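Local coordinates for uncharacterized protein VP1736 (Vibrio parahaemolyticus, PDB 3LXQ) that is of unknown function but carries a sulfatase-family domain of the alkaline phosphatase superfamily, built on a mixed beta-sheet with helices around it, at residues Gln51-Leu54 with Asp55-Ala59; Ser61-Ile64 with Asp65-Pro68; Leu371-Glu374 with Asp375-Ala378. One frame throughout, in Å; residues are numbered along the deposited sequence.

In the fold
All three contacts are local, each within one continuous stretch on the same side of the chain's centre. Contact 1 is a length of alpha-helix and is partly buried, its apolar side facing helix 422-441; contacts 2 and 3 lie at the surface, where the chain turns. Contacts 1 and 2 follow each other across the end of helix 50-61 and touch where R58 packs on F66, while T62 of contact 2 packs on L371 and D375 of contact 3. Their chemistry follows from place: successive main-chain bonds and a salt bridge in the helix, an ST turn and an aromatic ring beyond it, and consecutive turns with bound water ahead of strand 377-382.

Contact 1 (Gln51-Leu54 with Asp55-Ala59); sequences QKML and DLVRA
L54 and R58 meet one turn apart on helix 50-61, a regular alpha-helix whose main-chain bonds join the two segments. Four i to i+4 bonds follow in succession, from the amides of D55, L56, V57 and R58 to the carbonyls of Q51, K52, M53 and L54; the bond from R58 N to L54 O is the shortest at 2.8 Å and also the straightest, with 173° at the hydrogen.

D55 and R58, three residues apart, pair on the helix surface. R58 NH2 forms a salt bridge with D55 OD1 at 3.1 Å, the carboxylate oxygen being met nearly head on and lying somewhat out of the guanidinium plane. A bend at chi3 (-76°) folds the arginine back over L54, whose CB sits over one face of the guanidinium, 3.6 Å from NH2. The other terminal nitrogen, NH1, bonds P72 O, tying the helix to the chain beyond it.

The apolar pairs lie side by side. Selenomethionine M53 places SE 3.9 Å from V57 CG2, and L54 continues the buried surface towards F434 and W443. K52, fully extended, runs alongside L56 before its NZ forms a salt bridge with D426 of helix 422-441, which L56 also touches. At the exposed side the Q51 amide is turned 14° from the D55 carboxylate plane, with Q51 CG 4.0 Å from D55 OD2.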
ATOM      1  N   GLN A  51      19.822 -11.909  16.213  1.00 58.44           N
ATOM      2  CA  GLN A  51      18.970 -12.921  16.822  1.00 55.71           C
ATOM      3  C   GLN A  51      17.812 -12.310  17.599  1.00 51.61           C
ATOM      4  O   GLN A  51      16.656 -12.612  17.308  1.00 47.91           O
ATOM      5  CB  GLN A  51      19.788 -13.824  17.746  1.00 59.17           C
ATOM      6  CG  GLN A  51      19.061 -15.094  18.143  1.00 58.39           C
ATOM      7  CD  GLN A  51      19.324 -16.241  17.179  1.00 62.17           C
ATOM      8  OE1 GLN A  51      19.934 -17.248  17.550  1.00 63.95           O
ATOM      9  NE2 GLN A  51      18.875 -16.089  15.934  1.00 61.52           N
ATOM     10  N   LYS A  52      18.125 -11.467  18.584  1.00 53.15           N
ATOM     11  CA  LYS A  52      17.104 -10.763  19.360  1.00 50.76           C
ATOM     12  C   LYS A  52      16.121  -9.997  18.444  1.00 48.02           C
ATOM     13  O   LYS A  52      14.902 -10.094  18.605  1.00 43.95           O
ATOM     14  CB  LYS A  52      17.746  -9.817  20.389  1.00 53.55           C
ATOM     15  CG  LYS A  52      16.729  -9.025  21.209  1.00 51.47           C
ATOM     16  CD  LYS A  52      17.365  -8.157  22.266  1.00 55.44           C
ATOM     17  CE  LYS A  52      16.307  -7.258  22.899  1.00 54.12           C
ATOM     18  NZ  LYS A  52      16.878  -6.357  23.939  1.00 59.26           N
HETATM   19  N   MSE A  53      16.671  -9.268  17.476  1.00 50.25           N
HETATM   20  CA  MSE A  53      15.889  -8.500  16.516  1.00 49.02           C
HETATM   21  C   MSE A  53      14.936  -9.381  15.685  1.00 45.46           C
HETATM   22  O   MSE A  53      13.713  -9.140  15.667  1.00 42.01           O
HETATM   23  CB  MSE A  53      16.840  -7.660  15.639  1.00 53.58           C
HETATM   24  CG  MSE A  53      16.169  -6.644  14.731  1.00 55.94           C
HETATM   25 SE   MSE A  53      15.719  -7.431  12.993  1.00 65.94          SE
HETATM   26  CE  MSE A  53      17.488  -7.322  12.190  1.00 65.09           C
ATOM     27  N   LEU A  54      15.480 -10.401  15.021  1.00 46.05           N
ATOM     28  CA  LEU A  54      14.665 -11.311  14.222  1.00 43.76           C
ATOM     29  C   LEU A  54      13.566 -11.993  15.031  1.00 41.29           C
ATOM     30  O   LEU A  54      12.453 -12.183  14.536  1.00 38.42           O
ATOM     31  CB  LEU A  54      15.517 -12.386  13.541  1.00 46.61           C
ATOM     32  CG  LEU A  54      16.019 -12.196  12.107  1.00 49.08           C
ATOM     33  CD1 LEU A  54      15.305 -11.046  11.393  1.00 47.21           C
ATOM     34  CD2 LEU A  54      17.521 -11.998  12.075  1.00 54.09           C
ATOM     35  N   ASP A  55      13.884 -12.378  16.266  1.00 42.18           N
ATOM     36  CA  ASP A  55      12.906 -13.053  17.106  1.00 40.42           C
ATOM     37  C   ASP A  55      11.728 -12.147  17.397  1.00 37.80           C
ATOM     38  O   ASP A  55      10.577 -12.576  17.292  1.00 35.91           O
ATOM     39  CB  ASP A  55      13.546 -13.575  18.406  1.00 42.15           C
ATOM     40  CG  ASP A  55      14.448 -14.765  18.172  1.00 45.51           C
ATOM     41  OD1 ASP A  55      14.420 -15.333  17.055  1.00 47.25           O
ATOM     42  OD2 ASP A  55      15.189 -15.136  19.104  1.00 47.75           O
ATOM     43  N   LEU A  56      12.013 -10.888  17.718  1.00 38.38           N
ATOM     44  CA  LEU A  56      10.962  -9.942  18.031  1.00 37.15           C
ATOM     45  C   LEU A  56      10.156  -9.583  16.787  1.00 35.77           C
ATOM     46  O   LEU A  56       8.953  -9.344  16.890  1.00 34.87           O
ATOM     47  CB  LEU A  56      11.523  -8.687  18.707  1.00 38.87           C
ATOM     48  CG  LEU A  56      12.082  -8.902  20.118  1.00 41.33           C
ATOM     49  CD1 LEU A  56      12.867  -7.675  20.557  1.00 43.38           C
ATOM     50  CD2 LEU A  56      10.969  -9.240  21.126  1.00 39.50           C
ATOM     51  N   VAL A  57      10.818  -9.558  15.626  1.00 36.30           N
ATOM     52  CA  VAL A  57      10.151  -9.291  14.343  1.00 34.80           C
ATOM     53  C   VAL A  57       9.204 -10.450  14.000  1.00 33.48           C
ATOM     54  O   VAL A  57       8.008 -10.238  13.757  1.00 31.34           O
ATOM     55  CB  VAL A  57      11.188  -8.984  13.207  1.00 36.59           C
ATOM     56  CG1 VAL A  57      10.548  -8.993  11.828  1.00 35.03           C
ATOM     57  CG2 VAL A  57      11.870  -7.630  13.452  1.00 37.57           C
ATOM     58  N   ARG A  58       9.729 -11.671  14.023  1.00 34.38           N
ATOM     59  CA  ARG A  58       8.915 -12.854  13.749  1.00 34.40           C
ATOM     60  C   ARG A  58       7.739 -13.013  14.721  1.00 33.75           C
ATOM     61  O   ARG A  58       6.603 -13.207  14.293  1.00 33.27           O
ATOM     62  CB  ARG A  58       9.779 -14.114  13.757  1.00 36.20           C
ATOM     63  CG  ARG A  58      10.650 -14.270  12.510  1.00 36.79           C
ATOM     64  CD  ARG A  58      11.282 -15.659  12.477  1.00 38.46           C
ATOM     65  NE  ARG A  58      12.395 -15.778  13.417  1.00 37.96           N
ATOM     66  CZ  ARG A  58      13.680 -15.758  13.073  1.00 40.87           C
ATOM     67  NH1 ARG A  58      14.042 -15.635  11.802  1.00 41.88           N
ATOM     68  NH2 ARG A  58      14.605 -15.856  14.011  1.00 43.20           N
ATOM     69  N   ALA A  59       8.010 -12.923  16.021  1.00 34.34           N
ATOM     70  CA  ALA A  59       6.944 -13.004  17.020  1.00 34.15           C
ATOM     71  C   ALA A  59       5.880 -11.906  16.842  1.00 32.97           C
ATOM     72  O   ALA A  59       4.679 -12.203  16.788  1.00 32.53           O
ATOM     73  CB  ALA A  59       7.517 -13.000  18.439  1.00 35.22           C
TER

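Contact 2 (Ser61-Ile64 with Asp65-Pro68); sequences STKI and DFDP
S61 OG is held by two backbone groups, K63 N ahead of it and R58 O one turn back in helix 50-61, and also touches the ring of F66. The 3.0 Å hydrogen bond it accepts from K63 N is fairly straight, 157° at the hydrogen, and makes an ST turn. With chi1 at 81°, between its own N and carbonyl carbon, the hydroxyl can face K63 N and still lie at the edge of the F66 ring, in its plane, 3.5 Å from CZ.

The turn closes the helix. T62 leaves helical geometry with a positive phi, and its OG1 donates to S61 O at 2.6 Å, in the carbonyl plane and on a lone pair; R365 NE is bonded to the same oxygen.

Beyond it the chain bends by roughly a right angle at I64 and D65, and the F66 side chain reaches back to K63 and S61. The ring tip meets the K63 side chain, CZ to CB 3.4 Å, while K63 O approaches CE2 obliquely at 3.2 Å. The lysine itself bends at chi2 and chi3 and sends NZ away to G364 O. Backbone bonds of D65 with S76 and of D67 with M74 tie 65-68 to strand 75-77 and the residue before it, and N75 also touches F66.

The segments are thus joined by packing of the F66 ring on K63 CB and by close approach of CZ to S61 OG and of CE2 to K63 O, without a conventional hydrogen bond; S61 OG and S61 O find partners within the turn, in the helix and at R365, and K63 NZ at G364.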
ATOM      1  N   SER A  61       5.166 -10.316  14.218  1.00 30.46           N
ATOM      2  CA  SER A  61       4.508 -10.468  12.913  1.00 29.71           C
ATOM      3  C   SER A  61       3.177 -11.259  12.978  1.00 29.86           C
ATOM      4  O   SER A  61       2.211 -10.915  12.283  1.00 29.59           O
ATOM      5  CB  SER A  61       5.466 -11.108  11.889  1.00 29.40           C
ATOM      6  OG  SER A  61       5.528 -12.522  12.027  1.00 28.53           O
ATOM      7  N   THR A  62       3.139 -12.286  13.834  1.00 29.97           N
ATOM      8  CA  THR A  62       2.034 -13.274  13.939  1.00 30.64           C
ATOM      9  C   THR A  62       2.028 -14.307  12.800  1.00 31.32           C
ATOM     10  O   THR A  62       1.156 -15.175  12.741  1.00 32.89           O
ATOM     11  CB  THR A  62       0.592 -12.673  14.114  1.00 31.33           C
ATOM     12  OG1 THR A  62       0.079 -12.209  12.856  1.00 30.84           O
ATOM     13  CG2 THR A  62       0.546 -11.542  15.175  1.00 30.84           C
ATOM     14  N   LYS A  63       3.004 -14.221  11.910  1.00 31.28           N
ATOM     15  CA  LYS A  63       3.160 -15.220  10.851  1.00 32.69           C
ATOM     16  C   LYS A  63       3.498 -16.588  11.458  1.00 34.23           C
ATOM     17  O   LYS A  63       3.965 -16.663  12.582  1.00 33.71           O
ATOM     18  CB  LYS A  63       4.221 -14.783   9.841  1.00 32.12           C
ATOM     19  CG  LYS A  63       4.014 -13.391   9.245  1.00 32.23           C
ATOM     20  CD  LYS A  63       2.644 -13.205   8.598  1.00 32.06           C
ATOM     21  CE  LYS A  63       2.665 -13.633   7.131  1.00 34.03           C
ATOM     22  NZ  LYS A  63       1.346 -13.392   6.499  1.00 35.30           N
ATOM     23  N   ILE A  64       3.234 -17.661  10.718  1.00 36.58           N
ATOM     24  CA  ILE A  64       3.463 -19.007  11.212  1.00 39.23           C
ATOM     25  C   ILE A  64       4.186 -19.839  10.145  1.00 41.37           C
ATOM     26  O   ILE A  64       4.275 -19.417   8.987  1.00 40.56           O
ATOM     27  CB  ILE A  64       2.133 -19.675  11.671  1.00 41.36           C
ATOM     28  CG1 ILE A  64       1.057 -19.600  10.575  1.00 42.64           C
ATOM     29  CG2 ILE A  64       1.589 -18.987  12.938  1.00 40.63           C
ATOM     30  CD1 ILE A  64       1.087 -20.748   9.561  1.00 46.57           C
ATOM     31  N   ASP A  65       4.707 -20.998  10.550  1.00 43.70           N
ATOM     32  CA  ASP A  65       5.438 -21.921   9.674  1.00 47.06           C
ATOM     33  C   ASP A  65       6.662 -21.253   9.040  1.00 46.49           C
ATOM     34  O   ASP A  65       6.831 -21.285   7.819  1.00 47.47           O
ATOM     35  CB  ASP A  65       4.508 -22.564   8.615  1.00 48.26           C
ATOM     36  CG  ASP A  65       5.099 -23.826   7.982  1.00 53.27           C
ATOM     37  OD1 ASP A  65       6.100 -24.370   8.498  1.00 53.72           O
ATOM     38  OD2 ASP A  65       4.552 -24.285   6.953  1.00 56.34           O
ATOM     39  N   PHE A  66       7.509 -20.658   9.883  1.00 47.64           N
ATOM     40  CA  PHE A  66       8.742 -20.008   9.437  1.00 47.89           C
ATOM     41  C   PHE A  66       9.788 -21.043   8.988  1.00 52.02           C
ATOM     42  O   PHE A  66       9.836 -22.149   9.516  1.00 54.26           O
ATOM     43  CB  PHE A  66       9.334 -19.137  10.554  1.00 46.67           C
ATOM     44  CG  PHE A  66       8.627 -17.816  10.765  1.00 43.20           C
ATOM     45  CD1 PHE A  66       8.883 -16.723   9.930  1.00 41.02           C
ATOM     46  CD2 PHE A  66       7.731 -17.652  11.820  1.00 42.02           C
ATOM     47  CE1 PHE A  66       8.244 -15.492  10.134  1.00 37.76           C
ATOM     48  CE2 PHE A  66       7.082 -16.418  12.037  1.00 38.19           C
ATOM     49  CZ  PHE A  66       7.342 -15.339  11.193  1.00 36.85           C
ATOM     50  N   ASP A  67      10.620 -20.674   8.017  1.00 53.17           N
ATOM     51  CA  ASP A  67      11.689 -21.543   7.524  1.00 57.46           C
ATOM     52  C   ASP A  67      12.930 -20.698   7.249  1.00 57.83           C
ATOM     53  O   ASP A  67      13.162 -20.297   6.112  1.00 58.18           O
ATOM     54  CB  ASP A  67      11.243 -22.278   6.252  1.00 59.04           C
ATOM     55  CG  ASP A  67      12.305 -23.249   5.716  1.00 64.01           C
ATOM     56  OD1 ASP A  67      13.383 -23.391   6.344  1.00 65.98           O
ATOM     57  OD2 ASP A  67      12.059 -23.864   4.654  1.00 65.56           O
ATOM     58  N   PRO A  68      13.742 -20.442   8.290  1.00 58.55           N
ATOM     59  CA  PRO A  68      14.835 -19.477   8.193  1.00 58.75           C
ATOM     60  C   PRO A  68      16.094 -19.989   7.477  1.00 62.63           C
ATOM     61  O   PRO A  68      17.097 -19.264   7.402  1.00 63.36           O
ATOM     62  CB  PRO A  68      15.135 -19.125   9.659  1.00 58.27           C
ATOM     63  CG  PRO A  68      14.317 -20.079  10.502  1.00 58.78           C
ATOM     64  CD  PRO A  68      13.733 -21.115   9.599  1.00 59.67           C
TER

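Contact 3 (Leu371-Glu374 with Asp375-Ala378)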
ATOM      1  N   LEU A 371      -6.971 -11.712  14.165  1.00 30.64           N
ATOM      2  CA  LEU A 371      -5.841 -11.004  14.671  1.00 30.50           C
ATOM      3  C   LEU A 371      -6.306 -10.457  16.003  1.00 32.12           C
ATOM      4  O   LEU A 371      -7.299  -9.717  16.062  1.00 32.51           O
ATOM      5  CB  LEU A 371      -5.462  -9.867  13.715  1.00 29.64           C
ATOM      6  CG  LEU A 371      -4.252  -9.018  14.122  1.00 30.18           C
ATOM      7  CD1 LEU A 371      -2.948  -9.762  13.893  1.00 29.10           C
ATOM      8  CD2 LEU A 371      -4.255  -7.655  13.408  1.00 31.27           C
ATOM      9  N   ALA A 372      -5.620 -10.866  17.065  1.00 32.48           N
ATOM     10  CA  ALA A 372      -5.961 -10.439  18.419  1.00 34.71           C
ATOM     11  C   ALA A 372      -5.758  -8.941  18.510  1.00 34.49           C
ATOM     12  O   ALA A 372      -4.911  -8.387  17.800  1.00 33.06           O
ATOM     13  CB  ALA A 372      -5.092 -11.181  19.455  1.00 34.67           C
ATOM     14  N   ARG A 373      -6.559  -8.287  19.348  1.00 36.12           N
ATOM     15  CA  ARG A 373      -6.416  -6.855  19.595  1.00 37.33           C
ATOM     16  C   ARG A 373      -5.001  -6.391  19.941  1.00 36.91           C
ATOM     17  O   ARG A 373      -4.586  -5.307  19.521  1.00 37.24           O
ATOM     18  CB  ARG A 373      -7.369  -6.391  20.691  1.00 40.26           C
ATOM     19  CG  ARG A 373      -8.558  -5.619  20.156  1.00 43.06           C
ATOM     20  CD  ARG A 373      -9.021  -4.593  21.153  1.00 50.55           C
ATOM     21  NE  ARG A 373      -8.075  -3.486  21.332  1.00 53.28           N
ATOM     22  CZ  ARG A 373      -7.427  -3.221  22.469  1.00 56.81           C
ATOM     23  NH1 ARG A 373      -6.605  -2.187  22.540  1.00 57.79           N
ATOM     24  NH2 ARG A 373      -7.597  -3.976  23.549  1.00 60.06           N
ATOM     25  N   GLU A 374      -4.268  -7.177  20.723  1.00 36.92           N
ATOM     26  CA  GLU A 374      -2.946  -6.741  21.170  1.00 37.15           C
ATOM     27  C   GLU A 374      -1.911  -6.819  20.035  1.00 34.57           C
ATOM     28  O   GLU A 374      -0.800  -6.291  20.163  1.00 33.99           O
ATOM     29  CB  GLU A 374      -2.472  -7.533  22.394  1.00 39.09           C
ATOM     30  CG  GLU A 374      -2.208  -8.999  22.123  1.00 39.89           C
ATOM     31  CD  GLU A 374      -3.400  -9.908  22.456  1.00 44.99           C
ATOM     32  OE1 GLU A 374      -4.560  -9.411  22.619  1.00 44.55           O
ATOM     33  OE2 GLU A 374      -3.149 -11.137  22.555  1.00 45.24           O
ATOM     34  N   ASP A 375      -2.291  -7.491  18.946  1.00 32.48           N
ATOM     35  CA  ASP A 375      -1.449  -7.605  17.756  1.00 30.91           C
ATOM     36  C   ASP A 375      -1.713  -6.534  16.676  1.00 29.71           C
ATOM     37  O   ASP A 375      -0.909  -6.370  15.740  1.00 28.35           O
ATOM     38  CB  ASP A 375      -1.524  -9.017  17.185  1.00 30.15           C
ATOM     39  CG  ASP A 375      -0.929 -10.051  18.135  1.00 33.34           C
ATOM     40  OD1 ASP A 375       0.137  -9.764  18.736  1.00 33.61           O
ATOM     41  OD2 ASP A 375      -1.531 -11.136  18.280  1.00 33.81           O
ATOM     42  N   GLU A 376      -2.805  -5.782  16.818  1.00 29.38           N
ATOM     43  CA  GLU A 376      -3.058  -4.658  15.920  1.00 28.83           C
ATOM     44  C   GLU A 376      -1.891  -3.696  16.007  1.00 27.84           C
ATOM     45  O   GLU A 376      -1.422  -3.411  17.101  1.00 28.29           O
ATOM     46  CB  GLU A 376      -4.341  -3.933  16.306  1.00 30.45           C
ATOM     47  CG  GLU A 376      -5.572  -4.799  16.148  1.00 30.99           C
ATOM     48  CD  GLU A 376      -6.856  -4.029  16.373  1.00 33.05           C
ATOM     49  OE1 GLU A 376      -6.828  -2.773  16.394  1.00 32.51           O
ATOM     50  OE2 GLU A 376      -7.896  -4.704  16.527  1.00 34.88           O
ATOM     51  N   ARG A 377      -1.424  -3.211  14.856  1.00 26.38           N
ATOM     52  CA  ARG A 377      -0.259  -2.311  14.809  1.00 25.63           C
ATOM     53  C   ARG A 377      -0.106  -1.622  13.463  1.00 25.38           C
ATOM     54  O   ARG A 377      -0.601  -2.110  12.430  1.00 24.64           O
ATOM     55  CB  ARG A 377       1.051  -3.039  15.174  1.00 25.55           C
ATOM     56  CG  ARG A 377       1.533  -4.090  14.145  1.00 23.87           C
ATOM     57  CD  ARG A 377       2.448  -3.470  13.057  1.00 25.43           C
ATOM     58  NE  ARG A 377       2.755  -4.452  12.009  1.00 24.15           N
ATOM     59  CZ  ARG A 377       2.000  -4.697  10.937  1.00 23.36           C
ATOM     60  NH1 ARG A 377       0.876  -4.012  10.723  1.00 21.86           N
ATOM     61  NH2 ARG A 377       2.386  -5.629  10.056  1.00 21.65           N
ATOM     62  N   ALA A 378       0.602  -0.496  13.495  1.00 24.94           N
ATOM     63  CA  ALA A 378       1.016   0.216  12.293  1.00 25.66           C
ATOM     64  C   ALA A 378       2.433   0.738  12.482  1.00 26.36           C
ATOM     65  O   ALA A 378       2.747   1.428  13.489  1.00 26.81           O
ATOM     66  CB  ALA A 378       0.055   1.393  11.994  1.00 26.03           C
TER
HETATM   67  O   HOH W   1      -8.334  -7.672  16.912  1.00 32.94           O
HETATM   68  O   HOH W   2      -2.531  -3.311  19.525  1.00 30.88           O
HETATM   69  O   HOH W   3       0.432  -4.466  18.594  1.00 34.94           O
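L371 holds CG anti to its amide nitrogen (chi1 -180°), which carries its two methyls forward to D375 and E376; E376 instead sets CG anti to its own carbonyl carbon and extends from there, bringing OE2 beside R373. The backbone between them makes two overlapping type I beta-turns, A372-D375 and R373-E376, which lead into strand 377-382 at the edge of an antiparallel five-stranded sheet.

Each turn has its i to i+3 bond: D375 N to A372 O at 3.0 Å, and E376 N to R373 O at 3.3 Å. In both the donor stands well above the carbonyl plane, 56° out of it in the first, so neither uses a lone pair. A further bond from E376 N to A372 O is weak.

Among the side chains, L371 CD1 packs on D375 CB at 3.7 Å, and CD2 lies against the E376 backbone. R373 meets E376 with its aliphatic CG, 3.8 Å from OE2, with guanidinium and carboxylate planes turned 81° apart and no salt bridge between them. The charge of E376 is met by R391 NE at OE1, which also accepts from I340 N. E374 and D375 run side by side, and their like charges, E374 OE2 and D375 OD2 4.6 Å apart, may repel.

Water lines the turns. Two molecules lie between E376 O and the carbonyls of R373 and E374, and not all the acceptors about them can be served at once; another donates to E376 OE2 at 3.0 Å.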